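Local coordinates for protein RTX toxin RtxA (Vibrio vulnificus MO6-24/O, PDB 6IMP) that forms the alpha/beta hydrolase-fold domain of the MARTX toxin RtxA, probably an effector hydrolase that contributes to virulence, at residues 73-78 with 150-155. Numbering follows the deposited sequence.
Sequences KGEAGR and LYQDAR
Glu75 and Gln152 meet across a thin surface contact in which polar side chains approach with no hydrogen bond or salt bridge between them. The Glu75 chain is stretched out, its CG anti to the backbone N (chi1 -175°), and delivers OE1 from the hairpin turn to the flank of the helix. Gln152 bends at chi2, which turns its amide carbonyl toward Glu75, and the two chains pass at a slant. OE1 of Glu75 lies 3.2 Å from OE1 of Gln152; as modelled, two acceptors face each other, though at this resolution the choice of amide O and N is uncertain. The carboxylate and amide planes are turned 72° apart. Glu75 OE1 also rests 3.6 Å from CG of Gln152, a van der Waals touch. Long, flexible polar residues suit such a solvent-facing edge.

Among the charges, Asp153 OD1 stands 6.5 Å from Glu75 OE1, a like-charge pair probably eased by the salt bridge from Asp153 OD2 to Arg136. In the turn, Gly77 takes a backbone conformation reserved for glycine, since a side chain would collide with the carbonyl oxygen of Ala76.

The turn joins antiparallel strands 67-73 and 78-84 at one edge of the alpha/beta hydrolase sheet. It meets helix 147-164, whose residues Leu150 and Ala154 pack against Ile183 of helix 180-192.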
loop_
_atom_site.group_PDB
_atom_site.type_symbol
_atom_site.label_atom_id
_atom_site.label_comp_id
_atom_site.label_asym_id
_atom_site.label_seq_id
_atom_site.Cartn_x
_atom_site.Cartn_y
_atom_site.Cartn_z
ATOM N N LYS A 73 9.361 -8.802 -12.141
ATOM C CA LYS A 73 10.256 -7.893 -12.884
ATOM C C LYS A 73 9.797 -6.439 -12.758
ATOM O O LYS A 73 9.025 -5.925 -13.588
ATOM C CB LYS A 73 10.350 -8.277 -14.374
ATOM C CG LYS A 73 11.289 -7.372 -15.188
ATOM C CD LYS A 73 10.804 -7.100 -16.611
ATOM C CE LYS A 73 10.778 -8.366 -17.452
ATOM N NZ LYS A 73 11.078 -8.102 -18.886
ATOM N N GLY A 74 10.305 -5.764 -11.739
ATOM C CA GLY A 74 10.081 -4.329 -11.596
ATOM C C GLY A 74 10.865 -3.542 -12.620
ATOM O O GLY A 74 11.754 -4.078 -13.282
ATOM N N GLU A 75 10.535 -2.264 -12.749
ATOM C CA GLU A 75 11.202 -1.393 -13.715
ATOM C C GLU A 75 12.627 -0.973 -13.286
ATOM O O GLU A 75 13.447 -0.631 -14.135
ATOM C CB GLU A 75 10.344 -0.163 -14.013
ATOM C CG GLU A 75 10.928 0.737 -15.102
ATOM C CD GLU A 75 10.058 1.936 -15.419
ATOM O OE1 GLU A 75 9.063 2.163 -14.692
ATOM O OE2 GLU A 75 10.383 2.665 -16.388
ATOM N N ALA A 76 12.920 -1.022 -11.986
ATOM C CA ALA A 76 14.265 -0.691 -11.464
ATOM C C ALA A 76 15.006 -1.918 -10.936
ATOM O O ALA A 76 16.140 -1.810 -10.491
ATOM C CB ALA A 76 14.174 0.367 -10.369
ATOM N N GLY A 77 14.379 -3.084 -10.986
ATOM C CA GLY A 77 14.910 -4.253 -10.274
ATOM C C GLY A 77 13.810 -5.232 -9.910
ATOM O O GLY A 77 12.733 -5.211 -10.508
ATOM N N ARG A 78 14.073 -6.097 -8.933
ATOM C CA ARG A 78 13.092 -7.116 -8.559
ATOM C C ARG A 78 12.280 -6.774 -7.305
ATOM O O ARG A 78 12.720 -6.009 -6.438
ATOM C CB ARG A 78 13.719 -8.511 -8.498
ATOM C CG ARG A 78 14.714 -8.758 -7.387
ATOM C CD ARG A 78 15.587 -9.961 -7.718
ATOM N NE ARG A 78 16.527 -10.257 -6.645
ATOM C CZ ARG A 78 17.641 -9.567 -6.399
ATOM N NH1 ARG A 78 18.437 -9.927 -5.400
ATOM N NH2 ARG A 78 17.978 -8.533 -7.158
ATOM N N LEU A 150 7.319 4.153 -6.659
ATOM C CA LEU A 150 6.361 3.336 -5.918
ATOM C C LEU A 150 5.066 3.149 -6.689
ATOM O O LEU A 150 4.471 2.070 -6.661
ATOM C CB LEU A 150 6.080 3.946 -4.550
ATOM C CG LEU A 150 7.289 4.119 -3.621
ATOM C CD1 LEU A 150 6.834 4.433 -2.204
ATOM C CD2 LEU A 150 8.175 2.891 -3.608
ATOM N N TYR A 151 4.634 4.193 -7.390
ATOM C CA TYR A 151 3.426 4.102 -8.222
ATOM C C TYR A 151 3.616 3.099 -9.340
ATOM O O TYR A 151 2.699 2.375 -9.695
ATOM C CB TYR A 151 3.063 5.450 -8.842
ATOM C CG TYR A 151 2.685 6.563 -7.867
ATOM C CD1 TYR A 151 2.011 6.301 -6.676
ATOM C CD2 TYR A 151 2.970 7.887 -8.174
ATOM C CE1 TYR A 151 1.662 7.335 -5.815
ATOM C CE2 TYR A 151 2.624 8.914 -7.325
ATOM C CZ TYR A 151 1.976 8.638 -6.149
ATOM O OH TYR A 151 1.626 9.675 -5.313
ATOM N N GLN A 152 4.810 3.080 -9.904
ATOM C CA GLN A 152 5.142 2.127 -10.958
ATOM C C GLN A 152 5.127 0.689 -10.452
ATOM O O GLN A 152 4.458 -0.179 -11.031
ATOM C CB GLN A 152 6.497 2.472 -11.575
ATOM C CG GLN A 152 6.391 3.548 -12.644
ATOM C CD GLN A 152 5.796 3.021 -13.938
ATOM O OE1 GLN A 152 5.881 1.815 -14.249
ATOM N NE2 GLN A 152 5.191 3.918 -14.707
ATOM N N ASP A 153 5.815 0.463 -9.333
ATOM C CA ASP A 153 5.854 -0.853 -8.695
ATOM C C ASP A 153 4.441 -1.364 -8.393
ATOM O O ASP A 153 4.172 -2.557 -8.477
ATOM C CB ASP A 153 6.684 -0.792 -7.415
ATOM C CG ASP A 153 8.144 -0.436 -7.674
ATOM O OD1 ASP A 153 8.589 -0.522 -8.839
ATOM O OD2 ASP A 153 8.848 -0.067 -6.707
ATOM N N ALA A 154 3.531 -0.446 -8.090
ATOM C CA ALA A 154 2.131 -0.796 -7.923
ATOM C C ALA A 154 1.549 -1.451 -9.180
ATOM O O ALA A 154 0.717 -2.352 -9.098
ATOM C CB ALA A 154 1.334 0.437 -7.553
ATOM N N ARG A 155 2.008 -1.002 -10.340
ATOM C CA ARG A 155 1.443 -1.443 -11.610
ATOM C C ARG A 155 2.025 -2.785 -12.011
ATOM O O ARG A 155 1.339 -3.622 -12.612
ATOM C CB ARG A 155 1.715 -0.418 -12.702
ATOM C CG ARG A 155 1.568 1.026 -12.246
ATOM C CD ARG A 155 0.824 1.840 -13.276
ATOM N NE ARG A 155 0.548 3.203 -12.838
ATOM C CZ ARG A 155 1.062 4.302 -13.387
ATOM N NH1 ARG A 155 1.940 4.217 -14.385
ATOM N NH2 ARG A 155 0.704 5.506 -12.934
#